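Local coordinates for protein omega transaminase (PDB 5LHA) that is a fold type I omega-transaminase that uses pyridoxal phosphate to transfer amino groups from amines to carbonyl acceptors, at residues M134-S142 / A314-I325. Sequence-based numbering, arbitrary orientation.
Sequences MARQYWIAS and AIENGQGFSHMI
Q137 reaches from helix 134-141 into the backbone of 314-325, where NE2 donates 3.1 Å to S322 O and 3.0 Å to M324 O. With CG anti to the backbone N (chi1 178°) and the chain extended, NE2 comes within reach of both carbonyls. Neither bond is straight (145° and 133° at the hydrogen), and NE2 sits above both carbonyl planes. I315 CG2 and I325 CG1 lie to one side of NE2, and M134 CE touches I315 CD1 and I325 CG2. In this class III, fold type I aminotransferase the contact joins the C-terminal end of helix 124-141 to the last turn of helix 309-316, the loop after it and strand 324-325; M324 and I325 pair antiparallel with a strand of the second subunit, whose N176 ND2 and S28 OG hydrogen-bond F321 O and H323 O. H323 ND1 donates 2.8 Å to G318 O, in its ring plane. A141 O accepts from two waters: one, 2.8 Å from it, accepts from Q319 N; the other also donates to A314 O. A141 CB packs on G318 CA. S142 OG and S142 N donate to Y138 O from opposite faces. A314 CB meets Y138 CE1 obliquely at 3.4 Å; Y138 OH is hydrogen-bonded to R310 NE.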
ATOM      1  N   MET A 134      14.016   2.387 -11.327  1.00 26.17           N
ATOM      2  CA  MET A 134      14.451   1.926 -12.643  1.00 26.71           C
ATOM      3  C   MET A 134      14.405   0.411 -12.754  1.00 29.17           C
ATOM      4  O   MET A 134      14.210  -0.115 -13.853  1.00 31.64           O
ATOM      5  CB  MET A 134      15.871   2.408 -12.946  1.00 27.07           C
ATOM      6  CG  MET A 134      16.007   3.916 -13.060  1.00 29.02           C
ATOM      7  SD  MET A 134      14.792   4.694 -14.140  1.00 24.17           S
ATOM      8  CE  MET A 134      15.252   3.938 -15.701  1.00 25.39           C
ATOM      9  N   ALA A 135      14.595  -0.301 -11.642  1.00 30.20           N
ATOM     10  CA  ALA A 135      14.342  -1.741 -11.634  1.00 32.10           C
ATOM     11  C   ALA A 135      12.893  -2.032 -12.003  1.00 32.17           C
ATOM     12  O   ALA A 135      12.615  -2.958 -12.775  1.00 32.93           O
ATOM     13  CB  ALA A 135      14.687  -2.337 -10.266  1.00 30.78           C
ATOM     14  N   ARG A 136      11.960  -1.245 -11.456  1.00 31.36           N
ATOM     15  CA  ARG A 136      10.559  -1.340 -11.857  1.00 31.46           C
ATOM     16  C   ARG A 136      10.392  -1.098 -13.351  1.00 31.22           C
ATOM     17  O   ARG A 136       9.620  -1.800 -14.013  1.00 31.06           O
ATOM     18  CB  ARG A 136       9.705  -0.340 -11.066  1.00 31.90           C
ATOM     19  CG  ARG A 136       9.574  -0.611  -9.562  1.00 32.95           C
ATOM     20  CD  ARG A 136       8.418  -1.557  -9.290  1.00 32.61           C
ATOM     21  NE  ARG A 136       8.132  -1.752  -7.865  1.00 31.50           N
ATOM     22  CZ  ARG A 136       7.193  -1.120  -7.169  1.00 28.64           C
ATOM     23  NH1 ARG A 136       6.398  -0.220  -7.733  1.00 28.96           N
ATOM     24  NH2 ARG A 136       7.047  -1.410  -5.891  1.00 26.68           N
ATOM     25  N   GLN A 137      11.101  -0.107 -13.903  1.00 31.34           N
ATOM     26  CA  GLN A 137      10.954   0.197 -15.327  1.00 30.44           C
ATOM     27  C   GLN A 137      11.511  -0.914 -16.209  1.00 28.72           C
ATOM     28  O   GLN A 137      10.905  -1.256 -17.227  1.00 27.98           O
ATOM     29  CB  GLN A 137      11.638   1.525 -15.669  1.00 30.84           C
ATOM     30  CG  GLN A 137      11.557   1.849 -17.153  1.00 30.89           C
ATOM     31  CD  GLN A 137      11.761   3.310 -17.468  1.00 28.89           C
ATOM     32  OE1 GLN A 137      11.781   4.158 -16.578  1.00 26.44           O
ATOM     33  NE2 GLN A 137      11.911   3.613 -18.755  1.00 30.13           N
ATOM     34  N   TYR A 138      12.647  -1.501 -15.826  1.00 30.17           N
ATOM     35  CA  TYR A 138      13.222  -2.616 -16.575  1.00 29.20           C
ATOM     36  C   TYR A 138      12.199  -3.717 -16.817  1.00 26.78           C
ATOM     37  O   TYR A 138      12.071  -4.222 -17.936  1.00 29.75           O
ATOM     38  CB  TYR A 138      14.433  -3.193 -15.833  1.00 30.59           C
ATOM     39  CG  TYR A 138      14.856  -4.557 -16.345  1.00 31.71           C
ATOM     40  CD1 TYR A 138      15.550  -4.682 -17.542  1.00 31.60           C
ATOM     41  CD2 TYR A 138      14.545  -5.722 -15.651  1.00 31.44           C
ATOM     42  CE1 TYR A 138      15.945  -5.928 -18.022  1.00 29.08           C
ATOM     43  CE2 TYR A 138      14.929  -6.979 -16.137  1.00 29.90           C
ATOM     44  CZ  TYR A 138      15.629  -7.064 -17.324  1.00 28.06           C
ATOM     45  OH  TYR A 138      16.027  -8.276 -17.826  1.00 27.45           O
ATOM     46  N   TRP A 139      11.491  -4.133 -15.765  1.00 24.65           N
ATOM     47  CA  TRP A 139      10.530  -5.223 -15.912  1.00 26.20           C
ATOM     48  C   TRP A 139       9.342  -4.814 -16.775  1.00 27.68           C
ATOM     49  O   TRP A 139       8.830  -5.629 -17.557  1.00 29.20           O
ATOM     50  CB  TRP A 139      10.081  -5.712 -14.541  1.00 25.20           C
ATOM     51  CG  TRP A 139      11.157  -6.482 -13.840  1.00 24.97           C
ATOM     52  CD1 TRP A 139      11.839  -6.104 -12.711  1.00 24.84           C
ATOM     53  CD2 TRP A 139      11.677  -7.765 -14.207  1.00 23.95           C
ATOM     54  NE1 TRP A 139      12.759  -7.067 -12.367  1.00 24.52           N
ATOM     55  CE2 TRP A 139      12.676  -8.098 -13.266  1.00 22.78           C
ATOM     56  CE3 TRP A 139      11.397  -8.663 -15.238  1.00 20.65           C
ATOM     57  CZ2 TRP A 139      13.386  -9.292 -13.323  1.00 21.71           C
ATOM     58  CZ3 TRP A 139      12.106  -9.845 -15.296  1.00 22.42           C
ATOM     59  CH2 TRP A 139      13.087 -10.152 -14.340  1.00 20.89           C
ATOM     60  N   ILE A 140       8.889  -3.562 -16.656  1.00 25.69           N
ATOM     61  CA  ILE A 140       7.790  -3.097 -17.500  1.00 25.48           C
ATOM     62  C   ILE A 140       8.205  -3.108 -18.966  1.00 29.32           C
ATOM     63  O   ILE A 140       7.446  -3.549 -19.837  1.00 33.21           O
ATOM     64  CB  ILE A 140       7.306  -1.707 -17.045  1.00 24.65           C
ATOM     65  CG1 ILE A 140       6.538  -1.817 -15.728  1.00 22.91           C
ATOM     66  CG2 ILE A 140       6.427  -1.063 -18.098  1.00 24.34           C
ATOM     67  CD1 ILE A 140       6.314  -0.493 -15.057  1.00 18.85           C
ATOM     68  N   ALA A 141       9.420  -2.634 -19.264  1.00 29.57           N
ATOM     69  CA  ALA A 141       9.905  -2.685 -20.638  1.00 29.79           C
ATOM     70  C   ALA A 141      10.094  -4.120 -21.115  1.00 32.40           C
ATOM     71  O   ALA A 141       9.915  -4.405 -22.305  1.00 34.81           O
ATOM     72  CB  ALA A 141      11.218  -1.914 -20.766  1.00 29.03           C
ATOM     73  N   SER A 142      10.413  -5.037 -20.210  1.00 31.69           N
ATOM     74  CA  SER A 142      10.542  -6.435 -20.581  1.00 34.21           C
ATOM     75  C   SER A 142       9.205  -7.150 -20.638  1.00 36.28           C
ATOM     76  O   SER A 142       9.183  -8.367 -20.853  1.00 38.20           O
ATOM     77  CB  SER A 142      11.484  -7.154 -19.615  1.00 35.35           C
ATOM     78  OG  SER A 142      12.756  -6.533 -19.607  1.00 35.98           O
ATOM     79  N   ALA A 314      17.067  -3.706 -22.512  1.00 32.42           N
ATOM     80  CA  ALA A 314      15.624  -3.869 -22.369  1.00 32.69           C
ATOM     81  C   ALA A 314      14.915  -2.525 -22.338  1.00 32.35           C
ATOM     82  O   ALA A 314      13.850  -2.357 -22.945  1.00 32.42           O
ATOM     83  CB  ALA A 314      15.305  -4.658 -21.103  1.00 32.21           C
ATOM     84  N   ILE A 315      15.474  -1.569 -21.600  1.00 32.23           N
ATOM     85  CA  ILE A 315      14.829  -0.273 -21.454  1.00 30.97           C
ATOM     86  C   ILE A 315      14.922   0.512 -22.755  1.00 30.45           C
ATOM     87  O   ILE A 315      13.937   1.107 -23.207  1.00 30.02           O
ATOM     88  CB  ILE A 315      15.446   0.486 -20.262  1.00 30.17           C
ATOM     89  CG1 ILE A 315      15.121  -0.268 -18.969  1.00 28.33           C
ATOM     90  CG2 ILE A 315      14.899   1.903 -20.184  1.00 27.98           C
ATOM     91  CD1 ILE A 315      15.626   0.373 -17.724  1.00 29.07           C
ATOM     92  N   GLU A 316      16.108   0.526 -23.379  1.00 29.46           N
ATOM     93  CA  GLU A 316      16.257   1.250 -24.636  1.00 32.32           C
ATOM     94  C   GLU A 316      15.493   0.605 -25.793  1.00 32.84           C
ATOM     95  O   GLU A 316      15.169   1.306 -26.759  1.00 31.13           O
ATOM     96  CB  GLU A 316      17.734   1.419 -24.994  1.00 34.61           C
ATOM     97  CG  GLU A 316      18.507   2.287 -24.013  1.00 35.46           C
ATOM     98  CD  GLU A 316      19.926   2.546 -24.463  1.00 36.76           C
ATOM     99  OE1 GLU A 316      20.371   1.873 -25.418  1.00 35.89           O
ATOM    100  OE2 GLU A 316      20.589   3.443 -23.886  1.00 35.87           O
ATOM    101  N   ASN A 317      15.201  -0.697 -25.732  1.00 34.78           N
ATOM    102  CA  ASN A 317      14.335  -1.335 -26.718  1.00 36.19           C
ATOM    103  C   ASN A 317      12.903  -1.489 -26.229  1.00 36.65           C
ATOM    104  O   ASN A 317      12.112  -2.175 -26.881  1.00 37.32           O
ATOM    105  CB  ASN A 317      14.848  -2.720 -27.131  1.00 38.97           C
ATOM    106  CG  ASN A 317      16.001  -2.665 -28.110  1.00 41.77           C
ATOM    107  OD1 ASN A 317      16.101  -1.753 -28.934  1.00 41.82           O
ATOM    108  ND2 ASN A 317      16.851  -3.686 -28.064  1.00 43.89           N
ATOM    109  N   GLY A 318      12.548  -0.877 -25.103  1.00 37.67           N
ATOM    110  CA  GLY A 318      11.199  -1.028 -24.599  1.00 37.21           C
ATOM    111  C   GLY A 318      10.182  -0.434 -25.551  1.00 38.78           C
ATOM    112  O   GLY A 318      10.436   0.556 -26.239  1.00 37.14           O
ATOM    113  N   GLN A 319       9.018  -1.067 -25.594  1.00 43.00           N
ATOM    114  CA  GLN A 319       7.970  -0.659 -26.511  1.00 48.08           C
ATOM    115  C   GLN A 319       7.186   0.515 -25.940  1.00 52.45           C
ATOM    116  O   GLN A 319       6.971   0.615 -24.728  1.00 54.60           O
ATOM    117  CB  GLN A 319       7.026  -1.827 -26.799  1.00 48.06           C
ATOM    118  CG  GLN A 319       6.377  -1.781 -28.167  1.00 48.05           C
ATOM    119  CD  GLN A 319       7.199  -2.511 -29.216  1.00 47.60           C
ATOM    120  OE1 GLN A 319       7.509  -3.695 -29.063  1.00 46.71           O
ATOM    121  NE2 GLN A 319       7.569  -1.803 -30.281  1.00 48.41           N
ATOM    122  N   GLY A 320       6.768   1.409 -26.831  1.00 54.26           N
ATOM    123  CA  GLY A 320       5.892   2.504 -26.438  1.00 54.12           C
ATOM    124  C   GLY A 320       6.500   3.377 -25.362  1.00 52.06           C
ATOM    125  O   GLY A 320       7.648   3.826 -25.457  1.00 53.20           O
ATOM    126  N   PHE A 321       5.711   3.665 -24.331  1.00 46.39           N
ATOM    127  CA  PHE A 321       6.209   4.573 -23.311  1.00 40.67           C
ATOM    128  C   PHE A 321       7.291   3.946 -22.445  1.00 36.52           C
ATOM    129  O   PHE A 321       8.011   4.681 -21.765  1.00 36.80           O
ATOM    130  CB  PHE A 321       5.061   5.060 -22.437  1.00 38.06           C
ATOM    131  CG  PHE A 321       5.332   6.366 -21.786  1.00 33.83           C
ATOM    132  CD1 PHE A 321       5.121   7.542 -22.480  1.00 31.02           C
ATOM    133  CD2 PHE A 321       5.812   6.430 -20.492  1.00 33.23           C
ATOM    134  CE1 PHE A 321       5.371   8.762 -21.900  1.00 28.25           C
ATOM    135  CE2 PHE A 321       6.071   7.655 -19.901  1.00 32.05           C
ATOM    136  CZ  PHE A 321       5.849   8.823 -20.610  1.00 29.39           C
ATOM    137  N   SER A 322       7.463   2.624 -22.497  1.00 33.99           N
ATOM    138  CA  SER A 322       8.401   1.945 -21.610  1.00 31.99           C
ATOM    139  C   SER A 322       9.858   2.293 -21.894  1.00 32.82           C
ATOM    140  O   SER A 322      10.719   1.972 -21.067  1.00 32.79           O
ATOM    141  CB  SER A 322       8.218   0.430 -21.692  1.00 29.75           C
ATOM    142  OG  SER A 322       8.649  -0.076 -22.941  1.00 29.18           O
ATOM    143  N   HIS A 323      10.162   2.928 -23.028  1.00 33.55           N
ATOM    144  CA  HIS A 323      11.513   3.421 -23.284  1.00 32.08           C
ATOM    145  C   HIS A 323      11.677   4.884 -22.894  1.00 30.71           C
ATOM    146  O   HIS A 323      12.746   5.457 -23.137  1.00 30.08           O
ATOM    147  CB  HIS A 323      11.908   3.232 -24.756  1.00 33.56           C
ATOM    148  CG  HIS A 323      11.026   3.954 -25.729  1.00 35.61           C
ATOM    149  ND1 HIS A 323      10.332   3.302 -26.725  1.00 36.79           N
ATOM    150  CD2 HIS A 323      10.707   5.266 -25.846  1.00 36.25           C
ATOM    151  CE1 HIS A 323       9.647   4.183 -27.432  1.00 36.66           C
ATOM    152  NE2 HIS A 323       9.848   5.381 -26.913  1.00 35.90           N
ATOM    153  N   MET A 324      10.631   5.502 -22.336  1.00 29.83           N
ATOM    154  CA  MET A 324      10.700   6.850 -21.786  1.00 29.35           C
ATOM    155  C   MET A 324      11.261   6.804 -20.368  1.00 29.44           C
ATOM    156  O   MET A 324      10.665   6.193 -19.476  1.00 30.00           O
ATOM    157  CB  MET A 324       9.315   7.493 -21.791  1.00 28.42           C
ATOM    158  CG  MET A 324       8.689   7.612 -23.160  1.00 29.82           C
ATOM    159  SD  MET A 324       9.616   8.685 -24.268  1.00 31.86           S
ATOM    160  CE  MET A 324       9.209  10.292 -23.586  1.00 27.79           C
ATOM    161  N   ILE A 325      12.399   7.454 -20.151  1.00 28.30           N
ATOM    162  CA  ILE A 325      13.040   7.487 -18.837  1.00 29.59           C
ATOM    163  C   ILE A 325      12.673   8.831 -18.214  1.00 27.83           C
ATOM    164  O   ILE A 325      13.327   9.849 -18.443  1.00 27.69           O
ATOM    165  CB  ILE A 325      14.549   7.272 -18.936  1.00 30.59           C
ATOM    166  CG1 ILE A 325      14.843   5.887 -19.518  1.00 29.01           C
ATOM    167  CG2 ILE A 325      15.215   7.449 -17.572  1.00 32.10           C
ATOM    168  CD1 ILE A 325      16.309   5.621 -19.693  1.00 29.12           C
TER
HETATM  169  O   HOH W   1       8.405  -3.367 -24.463  1.00 14.80           O
HETATM  170  O   HOH W   2      11.954  -4.055 -24.280  1.00 28.54           O